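Short chain dehydrogenase (Leptospira borgpetersenii serovar Hardjo-bovis, PDB 6UH2) probably acts as an NAD-dependent oxidoreductase on CH-OH groups, as in other short-chain dehydrogenases/reductases, and binds NAD+ in a Rossmann fold. Local coordinates at residues V102-F106 with E107-D111; I80-S83 with L84-N88; I71-R74 with K75-K78; A178-I181 with H182-Y186. All coordinates share one frame; numbering follows the deposited sequence. Where two conformers were deposited one is given.

Overall arrangement
All four contacts are local and belong to a Rossmann fold built on a parallel sheet, with NAD bound beside it. Contacts 3 and 2 share helix 74-86, contact 3 at its N-terminus and contact 2 at its C-terminal end, their centres about 14 Å apart. Contact 3 touches the adenine, whereas the Ile-80 side chain in contact 2 lies about 9 Å from NAD. Contact 4 belongs to helix 171-191, which carries the NAD-binding Tyr-173 and Lys-177, and its Ile-180 side chain comes within about 6 Å of the cofactor. Contact 1 forms a surface turn before helix 111-139; its centre is about 24 Å from that of contact 4 and about 39 Å from that of contact 2.

Contact 1 of 4, residues V102-F106 with E107-D111; sequences VFTPF and EDRTD
The carbonyl oxygen of Thr-104 is gripped by both terminal nitrogens of Arg-109. The stronger bond runs from NH2 of Arg-109 to O of Thr-104 (2.7 Å, N-H...O 161°), and a weak one comes from NH1. The same NH1 of Arg-109 reaches Thr-104 OG1 at 2.7 Å, so the guanidinium takes hold of Thr-104 end-on, both partners almost exactly in its plane, although the NH1 to OG1 bond is bent (131°). OG1 sits between the backbone N and the carbonyl carbon of Thr-104 (chi1 59°), which places hydroxyl and carbonyl within reach of one group. The hydroxyl also donates to a water, which in turn donates to Asp-108 O at 2.7 Å.

Bends at chi2 and chi3 fold the Arg-109 chain back over the turn. In one of its two conformers Val-102 sets CG1 over a guanidinium face, off its centre, 3.7 Å from Arg-109 CZ. Backbone bonds close the short 3-10 turn: Asp-108 N donates to Pro-105 O (2.8 Å) and Arg-109 N to Phe-106 O (3.2 Å).

Thr-110 follows as N-cap of helix 111-139. Glu-113 accepts from its backbone N and forms a salt bridge with Arg-109 NH1, while Glu-171 pairs with Arg-109 NE. Two carboxylates beside the guanidinium would be expected to offset its positive charge and, with the bonds to Thr-104, to restrict its rotation.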
loop_
_atom_site.group_PDB
_atom_site.type_symbol
_atom_site.label_atom_id
_atom_site.label_comp_id
_atom_site.label_asym_id
_atom_site.label_seq_id
_atom_site.Cartn_x
_atom_site.Cartn_y
_atom_site.Cartn_z
ATOM N N VAL B 102 9.232 -11.112 23.014
ATOM C CA VAL B 102 9.365 -11.501 24.408
ATOM C C VAL B 102 8.787 -10.352 25.227
ATOM O O VAL B 102 8.695 -9.217 24.759
ATOM C CB VAL B 102 10.841 -11.806 24.777
ATOM C CG1 VAL B 102 11.723 -10.569 24.555
ATOM C CG2 VAL B 102 10.969 -12.333 26.188
ATOM N N PHE B 103 8.356 -10.647 26.456
ATOM C CA PHE B 103 7.528 -9.658 27.139
ATOM C C PHE B 103 8.002 -9.188 28.509
ATOM O O PHE B 103 7.327 -8.343 29.108
ATOM C CB PHE B 103 6.098 -10.208 27.210
ATOM C CG PHE B 103 5.632 -10.742 25.882
ATOM C CD1 PHE B 103 5.251 -9.870 24.873
ATOM C CD2 PHE B 103 5.668 -12.103 25.610
ATOM C CE1 PHE B 103 4.860 -10.348 23.632
ATOM C CE2 PHE B 103 5.279 -12.589 24.379
ATOM C CZ PHE B 103 4.876 -11.708 23.386
ATOM N N THR B 104 9.140 -9.660 29.007
ATOM C CA THR B 104 9.672 -9.161 30.271
ATOM C C THR B 104 10.359 -7.807 30.053
ATOM O O THR B 104 10.681 -7.444 28.921
ATOM C CB THR B 104 10.656 -10.173 30.859
ATOM O OG1 THR B 104 11.720 -10.402 29.927
ATOM C CG2 THR B 104 9.943 -11.513 31.166
ATOM N N PRO B 105 10.581 -7.034 31.118
ATOM C CA PRO B 105 11.118 -5.678 30.941
ATOM C C PRO B 105 12.549 -5.674 30.426
ATOM O O PRO B 105 13.326 -6.608 30.629
ATOM C CB PRO B 105 11.054 -5.077 32.347
ATOM C CG PRO B 105 10.052 -5.902 33.081
ATOM C CD PRO B 105 10.182 -7.277 32.516
ATOM N N PHE B 106 12.887 -4.558 29.781
ATOM C CA PHE B 106 14.223 -4.348 29.237
ATOM C C PHE B 106 15.314 -4.702 30.237
ATOM O O PHE B 106 16.305 -5.348 29.876
ATOM C CB PHE B 106 14.362 -2.887 28.799
ATOM C CG PHE B 106 15.782 -2.448 28.549
ATOM C CD1 PHE B 106 16.472 -2.897 27.442
ATOM C CD2 PHE B 106 16.405 -1.551 29.411
ATOM C CE1 PHE B 106 17.782 -2.469 27.194
ATOM C CE2 PHE B 106 17.711 -1.118 29.182
ATOM C CZ PHE B 106 18.400 -1.580 28.075
ATOM N N GLU B 107 15.147 -4.309 31.501
ATOM C CA GLU B 107 16.236 -4.525 32.445
ATOM C C GLU B 107 16.399 -5.994 32.812
ATOM O O GLU B 107 17.434 -6.365 33.379
ATOM C CB GLU B 107 16.046 -3.664 33.700
ATOM C CG GLU B 107 14.789 -3.905 34.496
ATOM C CD GLU B 107 13.612 -3.054 34.031
ATOM O OE1 GLU B 107 13.680 -2.480 32.916
ATOM O OE2 GLU B 107 12.612 -2.967 34.788
ATOM N N ASP B 108 15.421 -6.831 32.478
ATOM C CA ASP B 108 15.472 -8.254 32.753
ATOM C C ASP B 108 15.759 -9.087 31.516
ATOM O O ASP B 108 15.771 -10.321 31.613
ATOM C CB ASP B 108 14.152 -8.714 33.385
ATOM C CG ASP B 108 13.895 -8.069 34.735
ATOM O OD1 ASP B 108 14.866 -7.676 35.413
ATOM O OD2 ASP B 108 12.720 -7.949 35.113
ATOM N N ARG B 109 15.982 -8.455 30.362
ATOM C CA ARG B 109 16.249 -9.199 29.134
ATOM C C ARG B 109 17.506 -10.042 29.286
ATOM O O ARG B 109 18.565 -9.532 29.660
ATOM C CB ARG B 109 16.419 -8.247 27.940
ATOM C CG ARG B 109 16.559 -8.985 26.583
ATOM C CD ARG B 109 15.198 -9.485 26.038
ATOM N NE ARG B 109 14.267 -8.374 26.108
ATOM C CZ ARG B 109 13.289 -8.270 26.992
ATOM N NH1 ARG B 109 13.055 -9.264 27.851
ATOM N NH2 ARG B 109 12.553 -7.167 27.014
ATOM N N THR B 110 17.386 -11.334 28.983
ATOM C CA THR B 110 18.533 -12.229 28.958
ATOM C C THR B 110 19.068 -12.328 27.543
ATOM O O THR B 110 18.375 -12.005 26.575
ATOM C CB THR B 110 18.152 -13.619 29.451
ATOM O OG1 THR B 110 17.254 -14.213 28.503
ATOM C CG2 THR B 110 17.479 -13.524 30.804
ATOM N N ASP B 111 20.318 -12.779 27.418
ATOM C CA ASP B 111 20.854 -12.944 26.069
ATOM C C ASP B 111 20.120 -14.038 25.305
ATOM O O ASP B 111 19.992 -13.964 24.080
ATOM C CB ASP B 111 22.348 -13.236 26.121
ATOM C CG ASP B 111 23.146 -12.051 26.623
ATOM O OD1 ASP B 111 22.679 -10.893 26.465
ATOM O OD2 ASP B 111 24.235 -12.276 27.182
HETATM O O HOH W 1 13.577 -11.850 31.280
#

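Contact 2 of 4, residues I80-S83 with L84-N88; sequences IFLS and LENQN
Residues Ile-80 to Ser-83 meet Leu-84 to Gln-87 one turn on, at the C-terminal end of helix 74-86 of the Rossmann fold, in i to i+4 contacts that finish in a Schellman motif. Three successive helical bonds lead into it: Leu-84 N to Ile-80 O (2.8 Å), Glu-85 N to Phe-81 O (3.1 Å) and Asn-86 N to Leu-82 O (2.9 Å). Gln-87 N still donates to Ser-83 O at 2.9 Å, but Gln-87 has already left helical geometry. Asn-88, with positive phi, is the C-prime residue: its N returns to Glu-85 O (3.1 Å), and Lys-89 N bonds to Leu-84 O.

Ile-80 and Leu-84 lie side by side and point the same way. The CG2 branch of Ile-80, anti to its own backbone N, meets CD1 of Leu-84 at 4.0 Å. On another side of the helix, Gln-87 reaches back over the last turn and brings NE2 to the Ser-83 hydroxyl. That separation is too short to be trusted, and the bond of NE2 to Ser-83 O is weak. The opposite end of the amide, OE1, is held by Lys-89 NZ. One water donates both to Phe-81 O and to Glu-85 OE1, the latter at 2.5 Å, and so joins the carboxylate to the helix backbone.

Phe-81 is buried against Leu-128 and Thr-132 of helix 111-139. Glu-85 touches Leu-135 and Glu-138 of the same helix, its carboxylate in a long, weak ion pair with Lys-139, while Ile-80 rests on Ala-69 in the loop after strand 64-68.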
loop_
_atom_site.group_PDB
_atom_site.type_symbol
_atom_site.label_atom_id
_atom_site.label_comp_id
_atom_site.label_asym_id
_atom_site.label_seq_id
_atom_site.Cartn_x
_atom_site.Cartn_y
_atom_site.Cartn_z
ATOM N N ILE B 80 15.683 -28.065 2.390
ATOM C CA ILE B 80 14.347 -27.786 1.866
ATOM C C ILE B 80 14.436 -27.137 0.490
ATOM O O ILE B 80 13.704 -27.509 -0.436
ATOM C CB ILE B 80 13.558 -26.911 2.857
ATOM C CG1 ILE B 80 13.109 -27.752 4.046
ATOM C CG2 ILE B 80 12.342 -26.273 2.186
ATOM C CD1 ILE B 80 12.559 -26.911 5.165
ATOM N N PHE B 81 15.341 -26.168 0.322
ATOM C CA PHE B 81 15.419 -25.489 -0.966
ATOM C C PHE B 81 15.940 -26.406 -2.058
ATOM O O PHE B 81 15.528 -26.278 -3.217
ATOM C CB PHE B 81 16.248 -24.216 -0.849
ATOM C CG PHE B 81 15.398 -23.020 -0.601
ATOM C CD1 PHE B 81 14.822 -22.824 0.644
ATOM C CD2 PHE B 81 15.093 -22.145 -1.625
ATOM C CE1 PHE B 81 13.994 -21.753 0.879
ATOM C CE2 PHE B 81 14.255 -21.072 -1.406
ATOM C CZ PHE B 81 13.704 -20.871 -0.151
ATOM N N LEU B 82 16.814 -27.349 -1.714
ATOM C CA LEU B 82 17.218 -28.358 -2.686
ATOM C C LEU B 82 16.025 -29.202 -3.114
ATOM O O LEU B 82 15.831 -29.468 -4.308
ATOM C CB LEU B 82 18.312 -29.239 -2.090
ATOM C CG LEU B 82 18.739 -30.446 -2.920
ATOM C CD1 LEU B 82 19.244 -29.970 -4.269
ATOM C CD2 LEU B 82 19.804 -31.242 -2.184
ATOM N N SER B 83 15.211 -29.625 -2.147
ATOM C CA SER B 83 14.034 -30.425 -2.460
ATOM C C SER B 83 13.021 -29.638 -3.291
ATOM O O SER B 83 12.398 -30.193 -4.205
ATOM C CB SER B 83 13.405 -30.929 -1.164
ATOM O OG SER B 83 12.183 -31.585 -1.418
ATOM N N LEU B 84 12.836 -28.348 -2.989
ATOM C CA LEU B 84 11.912 -27.530 -3.770
ATOM C C LEU B 84 12.357 -27.438 -5.220
ATOM O O LEU B 84 11.535 -27.548 -6.139
ATOM C CB LEU B 84 11.793 -26.131 -3.168
ATOM C CG LEU B 84 11.132 -26.029 -1.790
ATOM C CD1 LEU B 84 11.158 -24.606 -1.286
ATOM C CD2 LEU B 84 9.705 -26.544 -1.854
ATOM N N GLU B 85 13.656 -27.234 -5.448
ATOM C CA GLU B 85 14.158 -27.183 -6.817
ATOM C C GLU B 85 14.009 -28.538 -7.500
ATOM O O GLU B 85 13.577 -28.619 -8.661
ATOM C CB GLU B 85 15.621 -26.724 -6.815
ATOM C CG GLU B 85 16.190 -26.502 -8.204
ATOM C CD GLU B 85 17.636 -26.026 -8.183
ATOM O OE1 GLU B 85 18.119 -25.612 -7.110
ATOM O OE2 GLU B 85 18.289 -26.081 -9.246
ATOM N N ASN B 86 14.350 -29.616 -6.785
ATOM C CA ASN B 86 14.243 -30.957 -7.346
ATOM C C ASN B 86 12.819 -31.267 -7.774
ATOM O O ASN B 86 12.602 -31.941 -8.787
ATOM C CB ASN B 86 14.710 -31.997 -6.325
ATOM C CG ASN B 86 16.213 -32.009 -6.138
ATOM O OD1 ASN B 86 16.941 -31.230 -6.756
ATOM N ND2 ASN B 86 16.686 -32.892 -5.267
ATOM N N GLN B 87 11.836 -30.786 -7.013
ATOM C CA GLN B 87 10.432 -31.082 -7.254
ATOM C C GLN B 87 9.749 -30.051 -8.138
ATOM O O GLN B 87 8.520 -30.085 -8.260
ATOM C CB GLN B 87 9.677 -31.182 -5.927
ATOM C CG GLN B 87 10.129 -32.297 -5.006
ATOM C CD GLN B 87 9.407 -32.240 -3.677
ATOM O OE1 GLN B 87 8.191 -32.400 -3.618
ATOM N NE2 GLN B 87 10.146 -31.978 -2.607
ATOM N N ASN B 88 10.505 -29.131 -8.737
ATOM C CA ASN B 88 9.925 -28.036 -9.517
ATOM C C ASN B 88 8.893 -27.283 -8.692
ATOM O O ASN B 88 7.774 -27.014 -9.138
ATOM C CB ASN B 88 9.306 -28.540 -10.823
ATOM C CG ASN B 88 10.302 -29.260 -11.694
ATOM O OD1 ASN B 88 11.284 -28.671 -12.155
ATOM N ND2 ASN B 88 10.059 -30.545 -11.930
HETATM O O HOH W 2 17.790 -24.802 -4.733
#

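Contact 3 of 4, residues I71-R74 with K75-K78; sequences ITNR and KEIK. With NAD (nicotinamide-adenine-dinucleotide), chain D.
Asn-73 N-caps helix 74-86, at the point where the Rossmann fold passes from strand 64-68 to the helix beside the adenine of NAD. The capping bond is its main polar feature: Glu-76 N donates to Asn-73 OD1 at 2.8 Å and 165°, arriving above the plane of the amide. CG of Asn-73 stands opposite its backbone N (chi1 -172°), which turns OD1 over the first turn, where Lys-75 N also comes close. The backbone then takes up helical bonding, from Ile-77 N to Asn-73 O (3.0 Å) and from Lys-78 N to Arg-74 O (2.8 Å).

Side-chain packing completes the turn. The carbon chain of Glu-76 crosses Asn-73 at about a right angle, with CG 3.7 Å from Asn-73 CG, and its carboxylate turns back to accept from Asp-70 N. Asp-70 in turn accepts from the Thr-72 hydroxyl. The buried CD1 of Ile-77 lies against Ile-71, 3.9 Å from its CA. Arg-74 extends the other way to helix 111-139, where Gln-130 and Tyr-131 take its two terminal nitrogens.

Cofactor binding uses the backbone as well as a side chain. Ile-71 is a known NAD-binding residue, and its side chain rises over one face of the adenine at N1A, with CG1 3.2 Å from NAD N1A and CD1 above the same atom. Asp-51 OD2 also hydrogen-bonds to NAD, probably at the adenine ribose as in NAD-dependent relatives. The ring is read in its own plane by Ile-71 N, which donates to NAD N1A at 3.1 Å in an almost straight bond, N-H...N 175°.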
loop_
_atom_site.group_PDB
_atom_site.type_symbol
_atom_site.label_atom_id
_atom_site.label_comp_id
_atom_site.label_asym_id
_atom_site.label_seq_id
_atom_site.Cartn_x
_atom_site.Cartn_y
_atom_site.Cartn_z
ATOM N N ILE B 71 13.354 -21.753 10.504
ATOM C CA ILE B 71 14.055 -20.816 9.629
ATOM C C ILE B 71 15.346 -20.285 10.234
ATOM O O ILE B 71 16.078 -19.560 9.557
ATOM C CB ILE B 71 13.153 -19.626 9.232
ATOM C CG1 ILE B 71 12.790 -18.790 10.461
ATOM C CG2 ILE B 71 11.896 -20.125 8.465
ATOM C CD1 ILE B 71 11.904 -17.587 10.157
ATOM N N THR B 72 15.641 -20.606 11.489
ATOM C CA THR B 72 16.928 -20.236 12.055
ATOM C C THR B 72 18.007 -21.267 11.762
ATOM O O THR B 72 19.169 -21.018 12.082
ATOM C CB THR B 72 16.836 -20.038 13.576
ATOM O OG1 THR B 72 16.642 -21.301 14.233
ATOM C CG2 THR B 72 15.695 -19.092 13.937
ATOM N N ASN B 73 17.652 -22.410 11.159
ATOM C CA ASN B 73 18.580 -23.520 10.916
ATOM C C ASN B 73 18.958 -23.547 9.436
ATOM O O ASN B 73 18.176 -24.011 8.599
ATOM C CB ASN B 73 17.948 -24.845 11.347
ATOM C CG ASN B 73 18.931 -26.009 11.300
ATOM O OD1 ASN B 73 19.516 -26.315 10.259
ATOM N ND2 ASN B 73 19.122 -26.655 12.439
ATOM N N ARG B 74 20.179 -23.093 9.118
ATOM C CA ARG B 74 20.607 -23.060 7.717
ATOM C C ARG B 74 20.585 -24.450 7.083
ATOM O O ARG B 74 20.200 -24.597 5.919
ATOM C CB ARG B 74 22.002 -22.444 7.584
ATOM C CG ARG B 74 22.496 -22.401 6.132
ATOM C CD ARG B 74 23.835 -21.683 5.957
ATOM N NE ARG B 74 23.728 -20.229 6.089
ATOM C CZ ARG B 74 23.563 -19.378 5.074
ATOM N NH1 ARG B 74 23.455 -19.814 3.826
ATOM N NH2 ARG B 74 23.494 -18.070 5.314
ATOM N N LYS B 75 21.018 -25.480 7.817
ATOM C CA LYS B 75 21.057 -26.810 7.215
ATOM C C LYS B 75 19.657 -27.271 6.816
ATOM O O LYS B 75 19.464 -27.823 5.721
ATOM C CB LYS B 75 21.709 -27.813 8.173
ATOM C CG LYS B 75 22.035 -29.159 7.522
ATOM C CD LYS B 75 22.465 -30.191 8.554
ATOM C CE LYS B 75 22.603 -31.587 7.934
ATOM N NZ LYS B 75 21.330 -32.043 7.294
ATOM N N GLU B 76 18.670 -27.044 7.691
ATOM C CA GLU B 76 17.279 -27.371 7.384
ATOM C C GLU B 76 16.792 -26.629 6.148
ATOM O O GLU B 76 16.184 -27.223 5.250
ATOM C CB GLU B 76 16.377 -27.017 8.564
ATOM C CG GLU B 76 16.298 -28.041 9.670
ATOM C CD GLU B 76 15.251 -27.655 10.703
ATOM O OE1 GLU B 76 15.569 -27.625 11.915
ATOM O OE2 GLU B 76 14.110 -27.356 10.295
ATOM N N ILE B 77 17.016 -25.317 6.103
ATOM C CA ILE B 77 16.527 -24.518 4.986
ATOM C C ILE B 77 17.222 -24.928 3.695
ATOM O O ILE B 77 16.588 -25.044 2.637
ATOM C CB ILE B 77 16.718 -23.023 5.286
ATOM C CG1 ILE B 77 15.856 -22.598 6.488
ATOM C CG2 ILE B 77 16.461 -22.181 4.032
ATOM C CD1 ILE B 77 14.391 -23.018 6.407
ATOM N N LYS B 78 18.535 -25.154 3.759
ATOM C CA LYS B 78 19.282 -25.571 2.582
ATOM C C LYS B 78 18.692 -26.836 1.977
ATOM O O LYS B 78 18.460 -26.912 0.764
ATOM C CB LYS B 78 20.748 -25.795 2.951
ATOM C CG LYS B 78 21.570 -26.361 1.809
ATOM C CD LYS B 78 23.037 -26.545 2.218
ATOM C CE LYS B 78 23.871 -27.100 1.067
ATOM N NZ LYS B 78 24.926 -26.140 0.617
HETATM P PA NAD D . 1.929 -15.718 15.654
HETATM O O1A NAD D . 2.725 -15.810 16.981
HETATM O O2A NAD D . 0.436 -16.049 15.635
HETATM O O5B NAD D . 2.658 -16.590 14.475
HETATM C C5B NAD D . 4.057 -16.611 14.263
HETATM C C4B NAD D . 4.295 -17.918 13.557
HETATM O O4B NAD D . 5.750 -17.934 13.307
HETATM C C3B NAD D . 3.961 -19.149 14.415
HETATM O O3B NAD D . 3.195 -20.111 13.649
HETATM C C2B NAD D . 5.345 -19.742 14.716
HETATM O O2B NAD D . 5.305 -21.169 14.860
HETATM C C1B NAD D . 6.195 -19.249 13.522
HETATM N N9A NAD D . 7.595 -19.372 13.913
HETATM C C8A NAD D . 8.177 -19.103 15.152
HETATM N N7A NAD D . 9.450 -19.396 15.152
HETATM C C5A NAD D . 9.720 -19.898 13.879
HETATM C C6A NAD D . 10.870 -20.397 13.278
HETATM N N6A NAD D . 12.051 -20.464 13.924
HETATM N N1A NAD D . 10.791 -20.803 12.001
HETATM C C2A NAD D . 9.630 -20.743 11.346
HETATM N N3A NAD D . 8.475 -20.295 11.844
HETATM C C4A NAD D . 8.571 -19.880 13.117
HETATM O O3 NAD D . 2.137 -14.248 15.009
HETATM P PN NAD D . 1.190 -13.280 14.133
HETATM O O1N NAD D . 0.436 -12.276 15.042
HETATM O O2N NAD D . 0.500 -14.149 13.077
HETATM O O5D NAD D . 2.449 -12.386 13.474
HETATM C C5D NAD D . 2.874 -12.676 12.160
HETATM C C4D NAD D . 3.859 -11.577 11.770
HETATM O O4D NAD D . 3.268 -10.229 11.958
HETATM C C3D NAD D . 5.061 -11.586 12.714
HETATM O O3D NAD D . 6.249 -11.190 12.018
HETATM C C2D NAD D . 4.773 -10.474 13.768
HETATM O O2D NAD D . 5.943 -9.893 14.318
HETATM C C1D NAD D . 4.027 -9.461 12.854
HETATM N N1N NAD D . 3.066 -8.564 13.589
HETATM C C2N NAD D . 2.066 -9.077 14.357
HETATM C C3N NAD D . 1.217 -8.217 15.007
HETATM C C7N NAD D . 0.129 -8.789 15.850
HETATM O O7N NAD D . -0.501 -8.030 16.571
HETATM N N7N NAD D . -0.119 -10.115 15.773
HETATM C C4N NAD D . 1.405 -6.832 14.854
HETATM C C5N NAD D . 2.420 -6.348 14.083
HETATM C C6N NAD D . 3.262 -7.248 13.435
#

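Contact 4 of 4, residues A178-I181 with H182-Y186; sequences AGII and HFTKY
The carbonyl plane of Ile-180 is approached from opposite faces: Thr-184 N donates from one and Thr-184 OG1 from the other, each tilted by nearly 30°. The distances to Ile-180 O are 2.9 Å from Thr-184 N and 2.8 Å from Thr-184 OG1. The hydroxyl is directed back along the helix because OG1 stands anti to the carbonyl carbon of Thr-184 (chi1 -61°), and it has a further hydrogen-bond partner in Asn-147 ND2 of strand 144-148. A buried hydroxyl is thus satisfied from both the helix and the sheet.

Beside it, Ile-181 and Lys-185 run side by side. The CG2 branch of Ile-181 touches Lys-185 NZ at 3.6 Å. A water bridges the pair, its oxygen 3.0 Å from Ile-181 O, to which it donates, and 2.8 Å from Lys-185 NZ, from which it accepts. The direct backbone bond from Lys-185 N to Ile-181 O is weak. Lys-185 also packs on Ile-261 of the second subunit.

Ile-181 and Thr-184 face strand 197-203, while Ile-180 and Phe-183 turn to helix 111-139. This is the helix of the short-chain dehydrogenase fold that carries the YxxxK pair, here Tyr-173 and Lys-177, both bound to NAD.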
loop_
_atom_site.group_PDB
_atom_site.type_symbol
_atom_site.label_atom_id
_atom_site.label_comp_id
_atom_site.label_asym_id
_atom_site.label_seq_id
_atom_site.Cartn_x
_atom_site.Cartn_y
_atom_site.Cartn_z
ATOM N N ALA B 178 12.581 -2.716 12.917
ATOM C CA ALA B 178 13.269 -1.658 12.175
ATOM C C ALA B 178 14.298 -2.238 11.214
ATOM O O ALA B 178 14.464 -1.740 10.088
ATOM C CB ALA B 178 13.964 -0.692 13.134
ATOM N N GLY B 179 15.010 -3.278 11.652
ATOM C CA GLY B 179 16.007 -3.906 10.794
ATOM C C GLY B 179 15.396 -4.567 9.570
ATOM O O GLY B 179 15.998 -4.562 8.491
ATOM N N ILE B 180 14.210 -5.165 9.724
ATOM C CA ILE B 180 13.526 -5.809 8.600
ATOM C C ILE B 180 13.012 -4.765 7.622
ATOM O O ILE B 180 13.075 -4.949 6.397
ATOM C CB ILE B 180 12.383 -6.706 9.119
ATOM C CG1 ILE B 180 12.948 -7.974 9.762
ATOM C CG2 ILE B 180 11.386 -7.080 7.991
ATOM C CD1 ILE B 180 11.968 -8.639 10.719
ATOM N N ILE B 181 12.458 -3.671 8.143
ATOM C CA ILE B 181 12.025 -2.585 7.269
ATOM C C ILE B 181 13.200 -2.065 6.446
ATOM O O ILE B 181 13.066 -1.803 5.243
ATOM C CB ILE B 181 11.357 -1.480 8.104
ATOM C CG1 ILE B 181 10.018 -1.988 8.659
ATOM C CG2 ILE B 181 11.141 -0.224 7.273
ATOM C CD1 ILE B 181 9.420 -1.080 9.736
ATOM N N HIS B 182 14.375 -1.929 7.062
ATOM C CA HIS B 182 15.493 -1.370 6.305
ATOM C C HIS B 182 16.118 -2.424 5.401
ATOM O O HIS B 182 16.606 -2.092 4.316
ATOM C CB HIS B 182 16.539 -0.763 7.251
ATOM C CG HIS B 182 17.365 0.311 6.614
ATOM N ND1 HIS B 182 16.805 1.380 5.950
ATOM C CD2 HIS B 182 18.709 0.478 6.531
ATOM C CE1 HIS B 182 17.766 2.157 5.476
ATOM N NE2 HIS B 182 18.931 1.636 5.821
ATOM N N PHE B 183 16.083 -3.692 5.817
ATOM C CA PHE B 183 16.508 -4.786 4.936
ATOM C C PHE B 183 15.662 -4.832 3.669
ATOM O O PHE B 183 16.165 -5.130 2.580
ATOM C CB PHE B 183 16.405 -6.119 5.680
ATOM C CG PHE B 183 16.762 -7.314 4.840
ATOM C CD1 PHE B 183 18.065 -7.506 4.406
ATOM C CD2 PHE B 183 15.801 -8.246 4.487
ATOM C CE1 PHE B 183 18.405 -8.608 3.613
ATOM C CE2 PHE B 183 16.133 -9.356 3.714
ATOM C CZ PHE B 183 17.432 -9.542 3.282
ATOM N N THR B 184 14.371 -4.545 3.803
ATOM C CA THR B 184 13.482 -4.485 2.648
ATOM C C THR B 184 13.978 -3.479 1.621
ATOM O O THR B 184 14.021 -3.769 0.416
ATOM C CB THR B 184 12.081 -4.123 3.119
ATOM O OG1 THR B 184 11.609 -5.130 4.020
ATOM C CG2 THR B 184 11.135 -3.992 1.941
ATOM N N LYS B 185 14.339 -2.277 2.082
ATOM C CA LYS B 185 14.894 -1.269 1.182
ATOM C C LYS B 185 16.224 -1.723 0.605
ATOM O O LYS B 185 16.491 -1.532 -0.587
ATOM C CB LYS B 185 15.078 0.065 1.920
ATOM C CG LYS B 185 13.802 0.617 2.566
ATOM C CD LYS B 185 14.094 1.926 3.315
ATOM C CE LYS B 185 12.820 2.690 3.648
ATOM N NZ LYS B 185 11.901 1.876 4.464
ATOM N N TYR B 186 17.082 -2.312 1.438
ATOM C CA TYR B 186 18.385 -2.757 0.954
ATOM C C TYR B 186 18.242 -3.788 -0.157
ATOM O O TYR B 186 18.869 -3.673 -1.224
ATOM C CB TYR B 186 19.192 -3.349 2.101
ATOM C CG TYR B 186 20.576 -3.808 1.684
ATOM C CD1 TYR B 186 20.777 -5.086 1.139
ATOM C CD2 TYR B 186 21.675 -2.974 1.836
ATOM C CE1 TYR B 186 22.046 -5.515 0.764
ATOM C CE2 TYR B 186 22.954 -3.399 1.472
ATOM C CZ TYR B 186 23.131 -4.667 0.936
ATOM O OH TYR B 186 24.392 -5.087 0.569
HETATM O O HOH W 3 10.830 -0.574 3.722
#